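Local coordinates for protein rhizavidin (Rhizobium etli, PDB 3EW1) that binds biotin with high affinity as a dimer of avidin-family beta-barrels, at residues S17-Q22 against F121-T126; G35-Q40 against G59-T64; G63-F68 against T86-V91. One frame throughout, in Å; residues are numbered along the deposited sequence.

Contact 1 (S17-Q22 against F121-T126); sequences SSWQNQ and FQYVPT
Q20 and Q122 form an antiparallel pair through both peptide groups: Q20 N gives its hydrogen to Q122 O at 2.9 Å and Q122 N returns one to Q20 O at 2.8 Å. Q122 NE2 is met by E97 OE2. A third backbone bond follows, V124 N to S18 O at 2.8 Å, but there the strands part. Water fills the missing rung, accepting from S18 N and donating to V124 O, so both polar atoms are satisfied without meeting. On one face of the sheet lie W19 and Y123. The CB of Y123 sits over the six-membered ring of W19, 4.1 Å from its centroid, and the Y123 ring, with CG anti to the backbone N (chi1 172°), turns an edge toward that indole face in a T-shaped pair with planes 78° apart. W19 NE1 donates to S17 OG at 2.9 Å in a bent bond, the hydroxyl lying somewhat out of the ring plane. Tryptophan suits this place because it offers a broad apolar face and one donor at its rim. Farther along, N21 rests its CB on the F121 ring, 3.8 Å from the centroid, while its polar end is engaged elsewhere: OD1 accepts from S23 N and S25 N, and ND2 reaches weakly to D119 OD2. N21 is a biotin-binding residue, and these bonds probably hold its amide in place. The strands 15-21 and 111-124 thus close the barrel, flanked by strand 26-31, where W19 packs on M27 and I29, and by strand 95-108, where it packs on T96 and I98; F121 meets W85 edge-to-face.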
# COMPACT_ATOMS: atom_id res chain seq x y z
N SER B 17 -14.49 -8.65 -2.99
CA SER B 17 -14.55 -8.65 -4.46
C SER B 17 -13.29 -9.15 -5.11
O SER B 17 -12.19 -8.97 -4.59
CB SER B 17 -14.90 -7.25 -4.98
OG SER B 17 -14.02 -6.25 -4.47
N SER B 18 -13.46 -9.75 -6.28
CA SER B 18 -12.37 -10.29 -7.09
C SER B 18 -12.17 -9.46 -8.35
O SER B 18 -13.14 -8.84 -8.88
CB SER B 18 -12.69 -11.73 -7.48
OG SER B 18 -12.84 -12.50 -6.29
N TRP B 19 -10.94 -9.48 -8.85
CA TRP B 19 -10.47 -8.59 -9.89
C TRP B 19 -9.42 -9.31 -10.72
O TRP B 19 -8.68 -10.18 -10.19
CB TRP B 19 -9.86 -7.32 -9.27
CG TRP B 19 -10.81 -6.65 -8.34
CD1 TRP B 19 -11.04 -6.97 -7.04
CD2 TRP B 19 -11.72 -5.57 -8.65
NE1 TRP B 19 -12.00 -6.16 -6.51
CE2 TRP B 19 -12.45 -5.30 -7.48
CE3 TRP B 19 -11.96 -4.79 -9.79
CZ2 TRP B 19 -13.41 -4.31 -7.40
CZ3 TRP B 19 -12.93 -3.80 -9.72
CH2 TRP B 19 -13.65 -3.57 -8.54
N GLN B 20 -9.39 -9.00 -12.01
CA GLN B 20 -8.40 -9.53 -12.95
C GLN B 20 -7.77 -8.39 -13.74
O GLN B 20 -8.50 -7.57 -14.31
CB GLN B 20 -9.06 -10.51 -13.92
CG GLN B 20 -8.06 -11.18 -14.83
CD GLN B 20 -8.73 -11.89 -15.98
OE1 GLN B 20 -8.46 -13.06 -16.22
NE2 GLN B 20 -9.60 -11.18 -16.69
N ASN B 21 -6.44 -8.30 -13.79
CA ASN B 21 -5.82 -7.28 -14.66
C ASN B 21 -5.56 -7.79 -16.08
O ASN B 21 -5.85 -8.95 -16.40
CB ASN B 21 -4.59 -6.59 -14.04
CG ASN B 21 -3.35 -7.47 -14.01
OD1 ASN B 21 -3.26 -8.48 -14.69
ND2 ASN B 21 -2.37 -7.10 -13.18
N GLN B 22 -5.04 -6.90 -16.93
CA GLN B 22 -4.80 -7.20 -18.34
C GLN B 22 -3.74 -8.28 -18.61
O GLN B 22 -3.63 -8.79 -19.75
CB GLN B 22 -4.45 -5.90 -19.07
CG GLN B 22 -3.03 -5.35 -18.84
CD GLN B 22 -2.77 -4.85 -17.39
OE1 GLN B 22 -3.63 -4.23 -16.77
NE2 GLN B 22 -1.57 -5.10 -16.89
N PHE B 121 -7.56 -3.30 -13.52
CA PHE B 121 -8.23 -4.47 -13.00
C PHE B 121 -9.72 -4.42 -13.32
O PHE B 121 -10.33 -3.42 -12.99
CB PHE B 121 -8.04 -4.52 -11.46
CG PHE B 121 -6.63 -4.77 -11.02
CD1 PHE B 121 -5.71 -3.71 -10.88
CD2 PHE B 121 -6.19 -6.05 -10.83
CE1 PHE B 121 -4.37 -3.94 -10.46
CE2 PHE B 121 -4.83 -6.28 -10.40
CZ PHE B 121 -3.96 -5.22 -10.27
N GLN B 122 -10.27 -5.51 -13.87
CA GLN B 122 -11.71 -5.62 -14.08
C GLN B 122 -12.36 -6.43 -12.97
O GLN B 122 -11.80 -7.46 -12.53
CB GLN B 122 -12.00 -6.34 -15.41
CG GLN B 122 -11.38 -5.68 -16.59
CD GLN B 122 -11.84 -4.26 -16.82
OE1 GLN B 122 -13.03 -3.94 -16.67
NE2 GLN B 122 -10.91 -3.40 -17.18
N TYR B 123 -13.54 -6.00 -12.52
CA TYR B 123 -14.30 -6.72 -11.54
C TYR B 123 -14.68 -8.08 -12.11
O TYR B 123 -15.08 -8.18 -13.29
CB TYR B 123 -15.55 -5.92 -11.13
CG TYR B 123 -16.49 -6.70 -10.27
CD1 TYR B 123 -17.60 -7.34 -10.82
CD2 TYR B 123 -16.25 -6.84 -8.90
CE1 TYR B 123 -18.47 -8.07 -10.03
CE2 TYR B 123 -17.10 -7.58 -8.09
CZ TYR B 123 -18.21 -8.21 -8.66
OH TYR B 123 -19.08 -8.94 -7.85
N VAL B 124 -14.57 -9.12 -11.28
CA VAL B 124 -14.92 -10.49 -11.63
C VAL B 124 -16.08 -10.97 -10.74
O VAL B 124 -15.94 -11.06 -9.53
CB VAL B 124 -13.67 -11.41 -11.44
CG1 VAL B 124 -14.02 -12.88 -11.57
CG2 VAL B 124 -12.58 -11.00 -12.40
N PRO B 125 -17.26 -11.28 -11.34
CA PRO B 125 -18.41 -11.74 -10.56
C PRO B 125 -18.16 -13.12 -9.94
O PRO B 125 -17.44 -13.93 -10.53
CB PRO B 125 -19.54 -11.85 -11.62
CG PRO B 125 -19.02 -11.13 -12.82
CD PRO B 125 -17.55 -11.23 -12.79
N THR B 126 -18.74 -13.37 -8.77
CA THR B 126 -18.60 -14.65 -8.07
C THR B 126 -19.34 -15.75 -8.80
O THR B 126 -20.48 -15.54 -9.25
CB THR B 126 -19.23 -14.57 -6.65
OG1 THR B 126 -18.75 -13.39 -5.97
CG2 THR B 126 -18.90 -15.78 -5.84
O HOH W 1 -16.18 -10.79 -6.88

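Contact 2 (G35-Q40 against G59-T64); sequences GNVSGQ and GRVNGT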
# COMPACT_ATOMS: atom_id res chain seq x y z
N GLY B 35 -11.93 1.76 5.91
CA GLY B 35 -11.02 2.11 4.83
C GLY B 35 -9.87 1.14 4.63
O GLY B 35 -9.04 1.36 3.76
N ASN B 36 -9.80 0.08 5.45
CA ASN B 36 -8.69 -0.87 5.36
C ASN B 36 -8.91 -1.92 4.29
O ASN B 36 -9.99 -2.54 4.24
CB ASN B 36 -8.52 -1.59 6.68
CG ASN B 36 -8.13 -0.68 7.80
OD1 ASN B 36 -7.16 0.07 7.71
ND2 ASN B 36 -8.86 -0.77 8.90
N VAL B 37 -7.88 -2.16 3.45
CA VAL B 37 -7.97 -3.18 2.40
C VAL B 37 -7.05 -4.34 2.77
O VAL B 37 -5.88 -4.12 3.17
CB VAL B 37 -7.47 -2.64 1.06
CG1 VAL B 37 -7.71 -3.67 -0.06
CG2 VAL B 37 -8.17 -1.32 0.72
N SER B 38 -7.58 -5.55 2.67
CA SER B 38 -6.79 -6.76 2.82
C SER B 38 -7.00 -7.55 1.54
O SER B 38 -7.87 -7.21 0.72
CB SER B 38 -7.24 -7.58 4.04
OG SER B 38 -6.89 -6.92 5.27
N GLY B 39 -6.21 -8.60 1.35
CA GLY B 39 -6.51 -9.53 0.30
C GLY B 39 -5.35 -10.37 -0.09
O GLY B 39 -4.38 -10.45 0.65
N GLN B 40 -5.43 -10.96 -1.26
CA GLN B 40 -4.45 -11.90 -1.76
C GLN B 40 -4.28 -11.66 -3.22
O GLN B 40 -5.25 -11.46 -3.92
CB GLN B 40 -4.88 -13.35 -1.50
CG GLN B 40 -4.96 -13.73 -0.02
CD GLN B 40 -3.61 -13.84 0.65
OE1 GLN B 40 -2.67 -14.34 0.06
NE2 GLN B 40 -3.53 -13.44 1.92
N GLY B 59 -3.84 -2.44 1.92
CA GLY B 59 -4.08 -1.17 1.22
C GLY B 59 -5.02 -0.27 2.00
O GLY B 59 -5.49 -0.64 3.11
N ARG B 60 -5.36 0.88 1.40
CA ARG B 60 -6.28 1.85 1.99
C ARG B 60 -7.14 2.42 0.89
O ARG B 60 -6.68 2.55 -0.23
CB ARG B 60 -5.55 3.01 2.68
CG ARG B 60 -4.71 2.61 3.96
CD ARG B 60 -5.57 2.37 5.22
NE ARG B 60 -6.46 3.51 5.49
CZ ARG B 60 -7.54 3.53 6.27
NH1 ARG B 60 -7.92 2.45 6.96
NH2 ARG B 60 -8.26 4.65 6.34
N VAL B 61 -8.37 2.78 1.24
CA VAL B 61 -9.28 3.43 0.30
C VAL B 61 -9.69 4.78 0.86
O VAL B 61 -9.78 4.96 2.08
CB VAL B 61 -10.52 2.57 0.07
CG1 VAL B 61 -11.67 3.40 -0.48
CG2 VAL B 61 -10.16 1.41 -0.86
N ASN B 62 -9.88 5.74 -0.03
CA ASN B 62 -10.49 7.02 0.32
C ASN B 62 -11.40 7.37 -0.83
O ASN B 62 -10.91 7.73 -1.89
CB ASN B 62 -9.42 8.10 0.52
CG ASN B 62 -10.01 9.49 0.84
OD1 ASN B 62 -11.21 9.64 1.11
ND2 ASN B 62 -9.18 10.48 0.84
N GLY B 63 -12.69 7.25 -0.62
CA GLY B 63 -13.63 7.57 -1.72
C GLY B 63 -13.49 6.53 -2.82
O GLY B 63 -13.55 5.34 -2.55
N THR B 64 -13.25 6.96 -4.06
CA THR B 64 -12.99 6.02 -5.15
C THR B 64 -11.52 5.71 -5.32
O THR B 64 -11.14 4.95 -6.21
CB THR B 64 -13.49 6.56 -6.51
OG1 THR B 64 -12.88 7.83 -6.78
CG2 THR B 64 -15.00 6.73 -6.49
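R60 folds its chain twice, at chi2 (-76°) and chi3 (-53°), and the two bends bring the guanidinium back over the backbone of G35 and alongside N36. The carbonyl oxygen of G35 stands 3.4 Å above the guanidinium plane of R60, toward its rim, so the flat cation lies against a peptide. At the edge, R60 NH1 donates to N36 OD1 at 2.6 Å, nearly in the guanidinium plane but well above the plane of the amide; N36 has two conformers, so this bond is doubtful. NH1 also donates to F34 O. G35 suits its place since a side chain would collide with R60 NH2, and at its backbone angles a CB would also press on the preceding carbonyl oxygen. G35 O accepts from V61 N at 3.0 Å, in the carbonyl plane. Beyond it V37 and G59 form an antiparallel hydrogen-bonded pair: V37 N reaches G59 O at 2.9 Å, and G59 N gives a more bent bond to V37 O, also 2.9 Å. The bare CA of G59 lets V37 lie close, CB to the G59 carbonyl O 3.5 Å, and V37 CG2 meets V61 CG2 at 3.7 Å, two branched side chains touching on the face opposite R60. A methionine in place of R60 would probably leave F34 O without its donor and the G35 peptide without its flat cover. The chemistry is that of a buried cation set among neutral carbonyl and amide oxygens, whose negative ends are likely to stabilise its charge, so that R60 ties the turn before strand 36-42 to strand 54-62.

Contact 3 (G63-F68 against T86-V91); sequences GTFIAF and TGYAQV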
# COMPACT_ATOMS: atom_id res chain seq x y z
N GLY B 63 -12.69 7.25 -0.62
CA GLY B 63 -13.63 7.57 -1.72
C GLY B 63 -13.49 6.53 -2.82
O GLY B 63 -13.55 5.34 -2.55
N THR B 64 -13.25 6.96 -4.06
CA THR B 64 -12.99 6.02 -5.15
C THR B 64 -11.52 5.71 -5.32
O THR B 64 -11.14 4.95 -6.21
CB THR B 64 -13.49 6.56 -6.51
OG1 THR B 64 -12.88 7.83 -6.78
CG2 THR B 64 -15.00 6.73 -6.49
N PHE B 65 -10.68 6.34 -4.50
CA PHE B 65 -9.22 6.19 -4.61
C PHE B 65 -8.68 5.08 -3.74
O PHE B 65 -9.22 4.80 -2.67
CB PHE B 65 -8.57 7.52 -4.33
CG PHE B 65 -8.97 8.57 -5.35
CD1 PHE B 65 -9.96 9.50 -5.06
CD2 PHE B 65 -8.39 8.59 -6.60
CE1 PHE B 65 -10.35 10.43 -6.00
CE2 PHE B 65 -8.76 9.54 -7.56
CZ PHE B 65 -9.75 10.47 -7.26
N ILE B 66 -7.65 4.41 -4.24
CA ILE B 66 -7.14 3.24 -3.55
C ILE B 66 -5.66 3.14 -3.77
O ILE B 66 -5.12 3.46 -4.82
CB ILE B 66 -7.85 1.92 -4.05
CG1 ILE B 66 -7.39 0.71 -3.22
CG2 ILE B 66 -7.65 1.71 -5.56
CD1 ILE B 66 -8.17 -0.60 -3.51
N ALA B 67 -5.00 2.67 -2.72
CA ALA B 67 -3.56 2.33 -2.83
C ALA B 67 -3.37 0.99 -2.14
O ALA B 67 -3.90 0.76 -1.04
CB ALA B 67 -2.68 3.42 -2.23
N PHE B 68 -2.60 0.09 -2.76
CA PHE B 68 -2.40 -1.21 -2.14
C PHE B 68 -0.99 -1.72 -2.45
O PHE B 68 -0.31 -1.24 -3.37
CB PHE B 68 -3.51 -2.21 -2.51
CG PHE B 68 -3.68 -2.47 -3.98
CD1 PHE B 68 -4.51 -1.65 -4.75
CD2 PHE B 68 -3.04 -3.53 -4.59
CE1 PHE B 68 -4.70 -1.90 -6.11
CE2 PHE B 68 -3.24 -3.81 -5.96
CZ PHE B 68 -4.05 -2.98 -6.71
N THR B 86 -1.31 2.43 -7.06
CA THR B 86 -2.13 3.58 -6.65
C THR B 86 -3.06 3.88 -7.81
O THR B 86 -2.61 3.84 -8.94
CB THR B 86 -1.20 4.80 -6.32
OG1 THR B 86 -0.08 4.37 -5.53
CG2 THR B 86 -1.97 5.87 -5.59
N GLY B 87 -4.34 4.18 -7.55
CA GLY B 87 -5.27 4.52 -8.64
C GLY B 87 -6.66 4.73 -8.09
O GLY B 87 -6.85 5.19 -6.96
N TYR B 88 -7.64 4.44 -8.93
CA TYR B 88 -9.03 4.74 -8.60
C TYR B 88 -9.98 3.78 -9.28
O TYR B 88 -9.63 3.17 -10.28
CB TYR B 88 -9.34 6.18 -9.04
CG TYR B 88 -9.02 6.44 -10.52
CD1 TYR B 88 -7.74 6.87 -10.92
CD2 TYR B 88 -9.98 6.21 -11.52
CE1 TYR B 88 -7.45 7.09 -12.29
CE2 TYR B 88 -9.70 6.42 -12.86
CZ TYR B 88 -8.45 6.87 -13.24
OH TYR B 88 -8.21 7.08 -14.57
N ALA B 89 -11.16 3.63 -8.70
CA ALA B 89 -12.26 2.83 -9.28
C ALA B 89 -13.10 3.72 -10.19
O ALA B 89 -13.37 4.87 -9.85
CB ALA B 89 -13.14 2.27 -8.18
N GLN B 90 -13.51 3.18 -11.35
CA GLN B 90 -14.51 3.86 -12.18
C GLN B 90 -15.32 2.81 -12.91
O GLN B 90 -14.98 1.62 -12.90
CB GLN B 90 -13.82 4.76 -13.19
CG GLN B 90 -12.86 4.03 -14.11
CD GLN B 90 -12.31 4.93 -15.20
OE1 GLN B 90 -12.41 6.18 -15.13
NE2 GLN B 90 -11.73 4.31 -16.22
N VAL B 91 -16.41 3.24 -13.54
CA VAL B 91 -17.30 2.33 -14.21
C VAL B 91 -17.14 2.51 -15.72
O VAL B 91 -17.01 3.64 -16.19
CB VAL B 91 -18.76 2.61 -13.77
CG1 VAL B 91 -19.75 1.77 -14.56
CG2 VAL B 91 -18.93 2.28 -12.31
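F65 and Y88 start from the same face of the sheet and slant past each other. The F65 ring, its CG beside the backbone N (chi1 -62°), meets the Y88 side chain, CD2 coming to 3.6 Å from Y88 CB. Y88 takes the other course: with CG set between its backbone N and carbonyl carbon (chi1 54°), it meets F65 with its CB and leads the phenol ring away. Around F65 the partners differ by direction, for G87 O lies at the ring edge while T64 OG1 stands over one face, 3.7 Å above the plane and toward the rim. A67 and T86 continue this face, A67 CB approaching T86 CG2 at 4.2 Å, small groups that fit closely paired strands. On the reverse face I66 puts its CG2 3.8 Å from G87 O; G87, lacking a side chain, adds no bulk beside it. Three nearly straight backbone bonds hold the ladder: A89 N to T64 O (2.8 Å), I66 N to G87 O (2.9 Å), and G87 N to I66 O (2.9 Å), the last running almost along the C=O axis. The hairpin of strands 65-71 and 78-92 lies between strand 54-62, where I66 packs on V61, and strand 95-108, where Y88 touches V99. Its F65 face turns to the second subunit: F65 packs on Y106, A67 on T83 and Y88 on P112 of that neighbouring chain.

From the N terminus, strand 15-21 enters the barrel first and strand 111-124 last, so contact 1 closes a loop that holds the rest of the barrel; contacts 2 and 3 are nested within it. Contact 2 closes the hairpin of strands 36-42 and 54-62, and its second segment runs into the turn at G63 and T64, where contact 3 begins and closes the next hairpin, strands 65-71 and 78-92. No loops cross. Contacts 2 and 3 also meet directly across neighbouring strands, R60 N probably bonding to A67 O, and both touch the second subunit. Contact 1 reaches contact 3 through the barrel, where F121 packs on F68.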